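Long-range contact in pumilio homolog 23 (Arabidopsis thaliana, PDB 5WZJ), which binds a specific 18S rRNA sequence through a curved array of pumilio repeats, and may regulate translation and mRNA stability: residues Q224-R238 with D283-V296. Residues are numbered along the deposited sequence; the frame is centred on the assembly and turned at random.
Sequences QVDQYSSLVLQTALR and DNSFSHLVEVILEV. With nucleotides of chain B.
Gln234 NE2 touches His288 at CB (3.5 Å) across two PUF-repeat helices, its amide nearly parallel to the imidazole (7°) but not stacked on it. The ring's faces belong to the RNA: A8 C6 of chain B lies over one and G7 C2 of chain B over the other, a sandwich between consecutive bases. His288 ND1 donates back to Asn284 O, one turn earlier, which fixes the ring's rotation. With an alanine in place of His288, the two bases would probably lose the flat spacer between them, and Asn284 O this side-chain donor.

Gln234 reads the edge of A8 with two nearly straight bonds: OE1 accepts from N6, and NE2 donates to N1 at 3.0 Å. NE2 also donates to Ser230 OG, almost in the amide plane, which holds the amide in place. Ser230 OG in turn donates to Ser285 O at 2.8 Å, from above the carbonyl plane; Leu289 N reaches the same oxygen from the opposite face. On the preceding base, G7, Glu291 OE1 accepts from both N1 and N2.

Farther from the RNA, Phe286 has Val290 CG2 centred over one face and Gln224 OE1 over the other, toward the rim; Gln224 NE2 bonds Ile254 O. Val292 CG2 lies over one face of the Arg238 guanidinium, whose NH1 makes a long salt bridge with Glu295 OE1 (3.8 Å); Glu295 OE2 pairs with Arg181.

The leucines pack knobs-into-holes: Leu289 sits among Ser230, Leu233, Gln234 and Leu237; Leu237 fits among Leu289, Val292, Ile293 and Val296. The helix axes, 4° from parallel, approach to 8.8 Å, joining repeats 4 and 5 on the RNA-binding surface, with helix 146-160 flanking 227-238, helix 323-332 flanking 284-296, and helix 244-254 backing the leucines.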
ATOM      1  N   GLN A 224       7.568   6.328  20.623  1.00 13.44           N
ATOM      2  CA  GLN A 224       8.264   6.046  19.369  1.00 14.07           C
ATOM      3  C   GLN A 224       8.428   4.549  19.132  1.00 16.93           C
ATOM      4  O   GLN A 224       8.375   4.085  17.986  1.00 17.59           O
ATOM      5  CB  GLN A 224       9.651   6.711  19.383  1.00  9.96           C
ATOM      6  CG  GLN A 224       9.659   8.216  19.163  1.00 18.20           C
ATOM      7  CD  GLN A 224      11.066   8.792  19.244  1.00 19.94           C
ATOM      8  OE1 GLN A 224      12.022   8.080  19.549  1.00 16.50           O
ATOM      9  NE2 GLN A 224      11.194  10.080  18.981  1.00 13.72           N
ATOM     10  N   VAL A 225       8.657   3.780  20.198  1.00 15.75           N
ATOM     11  CA  VAL A 225       9.022   2.371  20.083  1.00 18.26           C
ATOM     12  C   VAL A 225       7.913   1.457  20.583  1.00 21.55           C
ATOM     13  O   VAL A 225       8.093   0.237  20.647  1.00 19.59           O
ATOM     14  CB  VAL A 225      10.354   2.063  20.802  1.00 19.06           C
ATOM     15  CG1 VAL A 225      11.512   2.846  20.153  1.00 20.38           C
ATOM     16  CG2 VAL A 225      10.255   2.391  22.291  1.00 20.82           C
ATOM     17  N   ASP A 226       6.765   2.005  20.934  1.00 16.76           N
ATOM     18  CA  ASP A 226       5.626   1.164  21.260  1.00 20.60           C
ATOM     19  C   ASP A 226       4.843   0.923  19.980  1.00 18.01           C
ATOM     20  O   ASP A 226       4.468   1.875  19.290  1.00 16.13           O
ATOM     21  CB  ASP A 226       4.734   1.811  22.317  1.00 18.23           C
ATOM     22  CG  ASP A 226       3.540   0.953  22.659  1.00 21.93           C
ATOM     23  OD1 ASP A 226       2.539   0.981  21.904  1.00 19.23           O
ATOM     24  OD2 ASP A 226       3.605   0.255  23.687  1.00 19.42           O
ATOM     25  N   GLN A 227       4.608  -0.349  19.664  1.00 14.56           N
ATOM     26  CA  GLN A 227       3.951  -0.679  18.404  1.00 23.37           C
ATOM     27  C   GLN A 227       2.613   0.031  18.264  1.00 18.21           C
ATOM     28  O   GLN A 227       2.283   0.555  17.194  1.00 13.82           O
ATOM     29  CB  GLN A 227       3.761  -2.192  18.296  1.00 18.49           C
ATOM     30  CG  GLN A 227       2.791  -2.583  17.224  1.00 25.34           C
ATOM     31  CD  GLN A 227       2.821  -4.073  16.962  1.00 30.44           C
ATOM     32  OE1 GLN A 227       3.883  -4.658  16.775  1.00 30.68           O
ATOM     33  NE2 GLN A 227       1.662  -4.690  16.960  1.00 36.31           N
ATOM     34  N   TYR A 228       1.828   0.061  19.337  1.00 13.01           N
ATOM     35  CA  TYR A 228       0.469   0.557  19.196  1.00 13.21           C
ATOM     36  C   TYR A 228       0.421   2.083  19.150  1.00 16.34           C
ATOM     37  O   TYR A 228      -0.357   2.653  18.381  1.00 17.21           O
ATOM     38  CB  TYR A 228      -0.398  -0.047  20.306  1.00 13.09           C
ATOM     39  CG  TYR A 228      -0.676  -1.505  19.978  1.00 18.54           C
ATOM     40  CD1 TYR A 228      -1.401  -1.834  18.844  1.00 16.70           C
ATOM     41  CD2 TYR A 228      -0.165  -2.549  20.762  1.00 21.11           C
ATOM     42  CE1 TYR A 228      -1.651  -3.160  18.507  1.00 25.42           C
ATOM     43  CE2 TYR A 228      -0.400  -3.891  20.424  1.00 20.42           C
ATOM     44  CZ  TYR A 228      -1.149  -4.179  19.292  1.00 26.90           C
ATOM     45  OH  TYR A 228      -1.418  -5.476  18.926  1.00 35.68           O
ATOM     46  N   SER A 229       1.255   2.775  19.922  1.00 13.32           N
ATOM     47  CA  SER A 229       1.263   4.233  19.776  1.00  7.80           C
ATOM     48  C   SER A 229       1.904   4.638  18.449  1.00 13.36           C
ATOM     49  O   SER A 229       1.486   5.628  17.831  1.00 13.98           O
ATOM     50  CB  SER A 229       1.992   4.896  20.959  1.00  6.99           C
ATOM     51  OG  SER A 229       3.303   4.360  21.099  1.00 15.34           O
ATOM     52  N   SER A 230       2.908   3.886  17.983  1.00 11.27           N
ATOM     53  CA  SER A 230       3.495   4.196  16.683  1.00 14.54           C
ATOM     54  C   SER A 230       2.441   4.106  15.583  1.00 14.50           C
ATOM     55  O   SER A 230       2.350   4.989  14.721  1.00 15.48           O
ATOM     56  CB  SER A 230       4.666   3.257  16.401  1.00 15.99           C
ATOM     57  OG  SER A 230       5.097   3.376  15.062  1.00 18.82           O
ATOM     58  N   LEU A 231       1.601   3.066  15.637  1.00 14.80           N
ATOM     59  CA  LEU A 231       0.513   2.898  14.677  1.00 15.55           C
ATOM     60  C   LEU A 231      -0.471   4.068  14.714  1.00 16.12           C
ATOM     61  O   LEU A 231      -0.934   4.528  13.663  1.00 14.94           O
ATOM     62  CB  LEU A 231      -0.212   1.575  14.950  1.00 12.02           C
ATOM     63  CG  LEU A 231       0.523   0.338  14.423  1.00 13.65           C
ATOM     64  CD1 LEU A 231       0.013  -0.935  15.113  1.00 11.80           C
ATOM     65  CD2 LEU A 231       0.319   0.263  12.918  1.00 12.64           C
ATOM     66  N   VAL A 232      -0.827   4.535  15.913  1.00 14.19           N
ATOM     67  CA  VAL A 232      -1.686   5.712  16.036  1.00 10.55           C
ATOM     68  C   VAL A 232      -1.032   6.916  15.364  1.00 12.74           C
ATOM     69  O   VAL A 232      -1.658   7.623  14.566  1.00 15.41           O
ATOM     70  CB  VAL A 232      -1.995   5.996  17.518  1.00 11.06           C
ATOM     71  CG1 VAL A 232      -2.751   7.331  17.657  1.00 12.63           C
ATOM     72  CG2 VAL A 232      -2.815   4.838  18.136  1.00  8.13           C
ATOM     73  N   LEU A 233       0.240   7.163  15.674  1.00 12.27           N
ATOM     74  CA  LEU A 233       0.913   8.338  15.127  1.00 15.42           C
ATOM     75  C   LEU A 233       1.111   8.229  13.614  1.00 14.57           C
ATOM     76  O   LEU A 233       1.077   9.248  12.916  1.00 13.37           O
ATOM     77  CB  LEU A 233       2.253   8.553  15.828  1.00 14.38           C
ATOM     78  CG  LEU A 233       2.167   8.949  17.313  1.00 20.19           C
ATOM     79  CD1 LEU A 233       3.555   9.086  17.904  1.00 19.37           C
ATOM     80  CD2 LEU A 233       1.414  10.234  17.481  1.00 23.67           C
ATOM     81  N   GLN A 234       1.319   7.013  13.095  1.00 12.11           N
ATOM     82  CA  GLN A 234       1.383   6.822  11.645  1.00 12.87           C
ATOM     83  C   GLN A 234       0.089   7.251  10.979  1.00 14.86           C
ATOM     84  O   GLN A 234       0.104   7.985   9.983  1.00 17.74           O
ATOM     85  CB  GLN A 234       1.660   5.360  11.305  1.00 10.30           C
ATOM     86  CG  GLN A 234       3.069   4.882  11.667  1.00 13.17           C
ATOM     87  CD  GLN A 234       3.155   3.371  11.599  1.00 15.03           C
ATOM     88  OE1 GLN A 234       2.738   2.759  10.606  1.00 15.96           O
ATOM     89  NE2 GLN A 234       3.640   2.754  12.669  1.00 16.18           N
ATOM     90  N   THR A 235      -1.044   6.779  11.503  1.00 11.84           N
ATOM     91  CA  THR A 235      -2.334   7.169  10.941  1.00 14.41           C
ATOM     92  C   THR A 235      -2.501   8.687  10.976  1.00 19.23           C
ATOM     93  O   THR A 235      -2.860   9.312   9.968  1.00 13.51           O
ATOM     94  CB  THR A 235      -3.460   6.457  11.696  1.00 14.78           C
ATOM     95  OG1 THR A 235      -3.348   5.053  11.459  1.00 13.92           O
ATOM     96  CG2 THR A 235      -4.833   6.932  11.243  1.00 12.81           C
ATOM     97  N   ALA A 236      -2.184   9.309  12.110  1.00 14.77           N
ATOM     98  CA  ALA A 236      -2.318  10.763  12.196  1.00 13.08           C
ATOM     99  C   ALA A 236      -1.466  11.464  11.138  1.00 17.06           C
ATOM    100  O   ALA A 236      -1.932  12.400  10.475  1.00 15.17           O
ATOM    101  CB  ALA A 236      -1.942  11.250  13.596  1.00  8.82           C
ATOM    102  N   LEU A 237      -0.222  11.018  10.943  1.00 14.06           N
ATOM    103  CA  LEU A 237       0.628  11.710   9.978  1.00 15.37           C
ATOM    104  C   LEU A 237       0.078  11.570   8.558  1.00 21.89           C
ATOM    105  O   LEU A 237       0.069  12.544   7.792  1.00 19.66           O
ATOM    106  CB  LEU A 237       2.057  11.182  10.057  1.00 11.17           C
ATOM    107  CG  LEU A 237       2.864  11.576  11.293  1.00 19.49           C
ATOM    108  CD1 LEU A 237       4.059  10.639  11.458  1.00 12.67           C
ATOM    109  CD2 LEU A 237       3.342  13.026  11.179  1.00 17.11           C
ATOM    110  N   ARG A 238      -0.393  10.371   8.195  1.00 13.82           N
ATOM    111  CA  ARG A 238      -0.981  10.166   6.870  1.00 14.11           C
ATOM    112  C   ARG A 238      -2.176  11.080   6.643  1.00 19.90           C
ATOM    113  O   ARG A 238      -2.357  11.611   5.540  1.00 19.49           O
ATOM    114  CB  ARG A 238      -1.412   8.708   6.687  1.00 20.87           C
ATOM    115  CG  ARG A 238      -0.269   7.713   6.575  1.00 23.79           C
ATOM    116  CD  ARG A 238      -0.786   6.323   6.230  1.00 37.55           C
ATOM    117  NE  ARG A 238      -0.144   5.272   7.018  1.00 52.00           N
ATOM    118  CZ  ARG A 238       0.907   4.561   6.613  1.00 57.50           C
ATOM    119  NH1 ARG A 238       1.452   4.791   5.413  1.00 54.26           N
ATOM    120  NH2 ARG A 238       1.415   3.624   7.418  1.00 59.09           N
ATOM    121  N   ASP A 283      14.618  -0.122  15.438  1.00 20.96           N
ATOM    122  CA  ASP A 283      13.448  -0.627  16.143  1.00 22.94           C
ATOM    123  C   ASP A 283      12.290  -0.845  15.171  1.00 21.52           C
ATOM    124  O   ASP A 283      12.053  -0.034  14.270  1.00 19.86           O
ATOM    125  CB  ASP A 283      13.042   0.359  17.234  1.00 17.94           C
ATOM    126  CG  ASP A 283      11.816  -0.090  17.976  1.00 18.65           C
ATOM    127  OD1 ASP A 283      11.980  -0.921  18.884  1.00 25.25           O
ATOM    128  OD2 ASP A 283      10.697   0.371  17.643  1.00 21.95           O
ATOM    129  N   ASN A 284      11.559  -1.950  15.343  1.00 17.41           N
ATOM    130  CA  ASN A 284      10.496  -2.229  14.378  1.00 21.52           C
ATOM    131  C   ASN A 284       9.383  -1.186  14.441  1.00 21.82           C
ATOM    132  O   ASN A 284       8.859  -0.773  13.400  1.00 20.62           O
ATOM    133  CB  ASN A 284       9.903  -3.619  14.577  1.00 26.43           C
ATOM    134  CG  ASN A 284       8.767  -3.890  13.591  1.00 39.08           C
ATOM    135  OD1 ASN A 284       9.001  -4.023  12.389  1.00 43.12           O
ATOM    136  ND2 ASN A 284       7.531  -3.919  14.087  1.00 42.10           N
ATOM    137  N   SER A 285       9.002  -0.749  15.645  1.00 17.11           N
ATOM    138  CA  SER A 285       7.917   0.225  15.753  1.00 18.44           C
ATOM    139  C   SER A 285       8.334   1.603  15.233  1.00 19.82           C
ATOM    140  O   SER A 285       7.570   2.261  14.517  1.00 17.39           O
ATOM    141  CB  SER A 285       7.441   0.319  17.198  1.00 18.35           C
ATOM    142  OG  SER A 285       6.872  -0.919  17.592  1.00 24.69           O
ATOM    143  N   PHE A 286       9.524   2.076  15.617  1.00 12.38           N
ATOM    144  CA  PHE A 286       9.951   3.416  15.198  1.00 15.52           C
ATOM    145  C   PHE A 286      10.239   3.466  13.703  1.00 15.32           C
ATOM    146  O   PHE A 286       9.979   4.487  13.043  1.00 17.28           O
ATOM    147  CB  PHE A 286      11.186   3.840  15.998  1.00 11.91           C
ATOM    148  CG  PHE A 286      11.568   5.282  15.827  1.00 12.61           C
ATOM    149  CD1 PHE A 286      10.626   6.296  15.978  1.00 12.87           C
ATOM    150  CD2 PHE A 286      12.877   5.630  15.542  1.00 13.65           C
ATOM    151  CE1 PHE A 286      10.995   7.636  15.832  1.00 10.39           C
ATOM    152  CE2 PHE A 286      13.254   6.968  15.398  1.00 18.41           C
ATOM    153  CZ  PHE A 286      12.307   7.972  15.552  1.00 11.07           C
ATOM    154  N   SER A 287      10.816   2.393  13.155  1.00 16.62           N
ATOM    155  CA  SER A 287      11.115   2.395  11.723  1.00 18.34           C
ATOM    156  C   SER A 287       9.845   2.588  10.909  1.00 13.34           C
ATOM    157  O   SER A 287       9.820   3.397   9.972  1.00 18.14           O
ATOM    158  CB  SER A 287      11.842   1.107  11.317  1.00 17.01           C
ATOM    159  OG  SER A 287      11.044  -0.038  11.562  1.00 17.91           O
ATOM    160  N   HIS A 288       8.761   1.896  11.280  1.00 13.25           N
ATOM    161  CA  HIS A 288       7.486   2.128  10.594  1.00 11.46           C
ATOM    162  C   HIS A 288       7.037   3.580  10.722  1.00 18.27           C
ATOM    163  O   HIS A 288       6.500   4.162   9.768  1.00 15.32           O
ATOM    164  CB  HIS A 288       6.403   1.202  11.150  1.00 14.71           C
ATOM    165  CG  HIS A 288       6.410  -0.171  10.564  1.00 19.20           C
ATOM    166  ND1 HIS A 288       6.955  -1.259  11.214  1.00 21.29           N
ATOM    167  CD2 HIS A 288       5.914  -0.639   9.395  1.00 12.71           C
ATOM    168  CE1 HIS A 288       6.785  -2.341  10.472  1.00 12.84           C
ATOM    169  NE2 HIS A 288       6.163  -1.990   9.362  1.00 15.89           N
ATOM    170  N   LEU A 289       7.217   4.177  11.905  1.00 13.68           N
ATOM    171  CA  LEU A 289       6.832   5.579  12.089  1.00 12.39           C
ATOM    172  C   LEU A 289       7.661   6.504  11.198  1.00 15.32           C
ATOM    173  O   LEU A 289       7.126   7.431  10.578  1.00 16.73           O
ATOM    174  CB  LEU A 289       6.993   5.986  13.559  1.00 10.26           C
ATOM    175  CG  LEU A 289       6.583   7.419  13.953  1.00 14.40           C
ATOM    176  CD1 LEU A 289       5.187   7.761  13.429  1.00 10.10           C
ATOM    177  CD2 LEU A 289       6.598   7.566  15.468  1.00 13.13           C
ATOM    178  N   VAL A 290       8.980   6.294  11.150  1.00 14.12           N
ATOM    179  CA  VAL A 290       9.821   7.205  10.376  1.00 14.45           C
ATOM    180  C   VAL A 290       9.559   7.056   8.869  1.00 16.78           C
ATOM    181  O   VAL A 290       9.678   8.033   8.118  1.00 14.02           O
ATOM    182  CB  VAL A 290      11.305   6.997  10.728  1.00 16.23           C
ATOM    183  CG1 VAL A 290      12.190   7.947   9.909  1.00 13.04           C
ATOM    184  CG2 VAL A 290      11.534   7.233  12.229  1.00 17.50           C
ATOM    185  N   GLU A 291       9.197   5.853   8.405  1.00 15.26           N
ATOM    186  CA  GLU A 291       8.744   5.701   7.020  1.00 22.98           C
ATOM    187  C   GLU A 291       7.652   6.708   6.699  1.00 20.21           C
ATOM    188  O   GLU A 291       7.684   7.370   5.658  1.00 15.99           O
ATOM    189  CB  GLU A 291       8.205   4.292   6.762  1.00 16.29           C
ATOM    190  CG  GLU A 291       9.225   3.167   6.707  1.00 18.75           C
ATOM    191  CD  GLU A 291       8.531   1.859   6.378  1.00 19.79           C
ATOM    192  OE1 GLU A 291       8.485   0.955   7.239  1.00 18.77           O
ATOM    193  OE2 GLU A 291       7.966   1.774   5.267  1.00 22.13           O
ATOM    194  N   VAL A 292       6.677   6.839   7.594  1.00 13.30           N
ATOM    195  CA  VAL A 292       5.553   7.725   7.324  1.00 11.17           C
ATOM    196  C   VAL A 292       5.984   9.184   7.427  1.00 14.70           C
ATOM    197  O   VAL A 292       5.587  10.019   6.606  1.00 19.12           O
ATOM    198  CB  VAL A 292       4.377   7.403   8.263  1.00 11.97           C
ATOM    199  CG1 VAL A 292       3.243   8.395   8.027  1.00 13.48           C
ATOM    200  CG2 VAL A 292       3.879   5.976   7.997  1.00 15.42           C
ATOM    201  N   ILE A 293       6.818   9.511   8.418  1.00 13.28           N
ATOM    202  CA  ILE A 293       7.364  10.864   8.520  1.00 12.65           C
ATOM    203  C   ILE A 293       8.009  11.286   7.203  1.00 17.97           C
ATOM    204  O   ILE A 293       7.769  12.392   6.693  1.00 15.55           O
ATOM    205  CB  ILE A 293       8.363  10.956   9.686  1.00 13.37           C
ATOM    206  CG1 ILE A 293       7.617  10.902  11.024  1.00 16.94           C
ATOM    207  CG2 ILE A 293       9.169  12.238   9.587  1.00 12.42           C
ATOM    208  CD1 ILE A 293       8.540  10.760  12.213  1.00 13.56           C
ATOM    209  N   LEU A 294       8.841  10.410   6.633  1.00 15.12           N
ATOM    210  CA  LEU A 294       9.542  10.763   5.400  1.00 16.35           C
ATOM    211  C   LEU A 294       8.583  10.895   4.225  1.00 17.20           C
ATOM    212  O   LEU A 294       8.808  11.728   3.341  1.00 16.97           O
ATOM    213  CB  LEU A 294      10.630   9.729   5.097  1.00 14.55           C
ATOM    214  CG  LEU A 294      11.816   9.762   6.071  1.00 16.33           C
ATOM    215  CD1 LEU A 294      12.806   8.630   5.814  1.00 15.72           C
ATOM    216  CD2 LEU A 294      12.507  11.107   5.939  1.00 17.08           C
ATOM    217  N   GLU A 295       7.503  10.105   4.214  1.00 16.44           N
ATOM    218  CA  GLU A 295       6.517  10.194   3.141  1.00 22.14           C
ATOM    219  C   GLU A 295       5.750  11.507   3.168  1.00 23.14           C
ATOM    220  O   GLU A 295       5.354  12.009   2.112  1.00 18.11           O
ATOM    221  CB  GLU A 295       5.525   9.036   3.223  1.00 23.25           C
ATOM    222  CG  GLU A 295       6.112   7.751   2.708  1.00 40.03           C
ATOM    223  CD  GLU A 295       5.333   6.536   3.139  1.00 46.38           C
ATOM    224  OE1 GLU A 295       4.092   6.649   3.334  1.00 38.35           O
ATOM    225  OE2 GLU A 295       5.986   5.477   3.285  1.00 49.29           O
ATOM    226  N   VAL A 296       5.471  12.052   4.358  1.00 19.13           N
ATOM    227  CA  VAL A 296       4.687  13.284   4.448  1.00 17.15           C
ATOM    228  C   VAL A 296       5.534  14.524   4.703  1.00 17.10           C
ATOM    229  O   VAL A 296       4.988  15.641   4.689  1.00 18.48           O
ATOM    230  CB  VAL A 296       3.597  13.177   5.537  1.00 17.45           C
ATOM    231  CG1 VAL A 296       2.677  12.020   5.229  1.00 12.57           C
ATOM    232  CG2 VAL A 296       4.239  13.042   6.933  1.00 13.20           C
TER
ATOM    233  P     A B   8       7.478  -9.385  11.329  1.00 28.48           P
ATOM    234  OP1   A B   8       7.389 -10.250  12.530  1.00 29.81           O
ATOM    235  OP2   A B   8       6.997  -9.879  10.025  1.00 30.04           O
ATOM    236  O5'   A B   8       6.705  -8.026  11.588  1.00 28.47           O
ATOM    237  C5'   A B   8       5.298  -7.980  11.567  1.00 37.36           C
ATOM    238  C4'   A B   8       4.811  -7.395  12.856  1.00 38.77           C
ATOM    239  O4'   A B   8       5.173  -5.990  12.920  1.00 25.30           O
ATOM    240  C3'   A B   8       3.306  -7.433  13.071  1.00 37.83           C
ATOM    241  O3'   A B   8       2.915  -8.674  13.652  1.00 46.17           O
ATOM    242  C2'   A B   8       3.081  -6.262  14.002  1.00 35.60           C
ATOM    243  O2'   A B   8       3.444  -6.679  15.313  1.00 24.90           O
ATOM    244  C1'   A B   8       4.132  -5.256  13.503  1.00 26.85           C
ATOM    245  N9    A B   8       3.649  -4.293  12.483  1.00 22.12           N
ATOM    246  C8    A B   8       3.135  -4.501  11.218  1.00 20.42           C
ATOM    247  N7    A B   8       2.841  -3.387  10.573  1.00 22.40           N
ATOM    248  C5    A B   8       3.207  -2.376  11.446  1.00 19.43           C
ATOM    249  C6    A B   8       3.175  -0.966  11.372  1.00 18.03           C
ATOM    250  N6    A B   8       2.722  -0.248  10.339  1.00 15.32           N
ATOM    251  N1    A B   8       3.632  -0.280  12.447  1.00 17.09           N
ATOM    252  C2    A B   8       4.095  -0.940  13.518  1.00 18.60           C
ATOM    253  N3    A B   8       4.171  -2.253  13.702  1.00 14.55           N
ATOM    254  C4    A B   8       3.720  -2.921  12.614  1.00 17.82           C
ATOM    255  P     G B   7      10.034 -10.829   6.812  1.00 31.54           P
ATOM    256  OP1   G B   7      10.491 -12.068   7.483  1.00 30.37           O
ATOM    257  OP2   G B   7       8.728 -10.692   6.128  1.00 28.87           O
ATOM    258  O5'   G B   7       9.990  -9.662   7.899  1.00 26.09           O
ATOM    259  C5'   G B   7      11.034  -9.510   8.842  1.00 27.71           C
ATOM    260  C4'   G B   7      10.819  -8.287   9.700  1.00 28.28           C
ATOM    261  O4'   G B   7      11.157  -7.081   8.965  1.00 27.27           O
ATOM    262  C3'   G B   7       9.393  -8.037  10.153  1.00 29.80           C
ATOM    263  O3'   G B   7       9.002  -8.885  11.216  1.00 30.95           O
ATOM    264  C2'   G B   7       9.429  -6.555  10.513  1.00 25.62           C
ATOM    265  O2'   G B   7      10.042  -6.370  11.776  1.00 29.34           O
ATOM    266  C1'   G B   7      10.369  -6.005   9.430  1.00 25.89           C
ATOM    267  N9    G B   7       9.602  -5.449   8.306  1.00 24.50           N
ATOM    268  C8    G B   7       8.949  -6.144   7.314  1.00 20.54           C
ATOM    269  N7    G B   7       8.319  -5.359   6.491  1.00 21.72           N
ATOM    270  C5    G B   7       8.553  -4.077   6.970  1.00 22.32           C
ATOM    271  C6    G B   7       8.120  -2.814   6.488  1.00 22.21           C
ATOM    272  O6    G B   7       7.419  -2.584   5.503  1.00 19.09           O
ATOM    273  N1    G B   7       8.590  -1.757   7.260  1.00 21.36           N
ATOM    274  C2    G B   7       9.369  -1.914   8.378  1.00 23.11           C
ATOM    275  N2    G B   7       9.721  -0.786   9.012  1.00 22.61           N
ATOM    276  N3    G B   7       9.776  -3.088   8.843  1.00 25.17           N
ATOM    277  C4    G B   7       9.336  -4.118   8.097  1.00 26.67           C
ATOM    278  P     C B   9       1.487  -9.353  13.324  1.00 40.39           P
ATOM    279  OP1   C B   9       1.497 -10.712  13.920  1.00 40.21           O
ATOM    280  OP2   C B   9       1.150  -9.185  11.886  1.00 33.19           O
ATOM    281  O5'   C B   9       0.436  -8.440  14.113  1.00 34.78           O
ATOM    282  C5'   C B   9       0.459  -8.300  15.531  1.00 25.20           C
ATOM    283  C4'   C B   9      -0.663  -7.392  15.977  1.00 24.19           C
ATOM    284  O4'   C B   9      -0.436  -6.062  15.472  1.00 24.02           O
ATOM    285  C3'   C B   9      -2.055  -7.797  15.488  1.00 23.32           C
ATOM    286  O3'   C B   9      -2.726  -8.485  16.527  1.00 24.40           O
ATOM    287  C2'   C B   9      -2.762  -6.483  15.113  1.00 38.53           C
ATOM    288  O2'   C B   9      -3.798  -6.167  16.038  1.00 55.60           O
ATOM    289  C1'   C B   9      -1.651  -5.423  15.205  1.00 21.89           C
ATOM    290  N1    C B   9      -1.513  -4.610  13.980  1.00 20.16           N
ATOM    291  C2    C B   9      -2.222  -3.418  13.971  1.00 19.29           C
ATOM    292  O2    C B   9      -2.894  -3.154  14.988  1.00 19.11           O
ATOM    293  N3    C B   9      -2.147  -2.609  12.882  1.00 21.15           N
ATOM    294  C4    C B   9      -1.407  -2.972  11.835  1.00 19.19           C
ATOM    295  N4    C B   9      -1.362  -2.157  10.776  1.00 21.00           N
ATOM    296  C5    C B   9      -0.668  -4.201  11.827  1.00 20.72           C
ATOM    297  C6    C B   9      -0.746  -4.989  12.910  1.00 19.78           C
TER
HETATM  298  O   HOH W   1       9.320  -2.083  18.867  1.00 37.89           O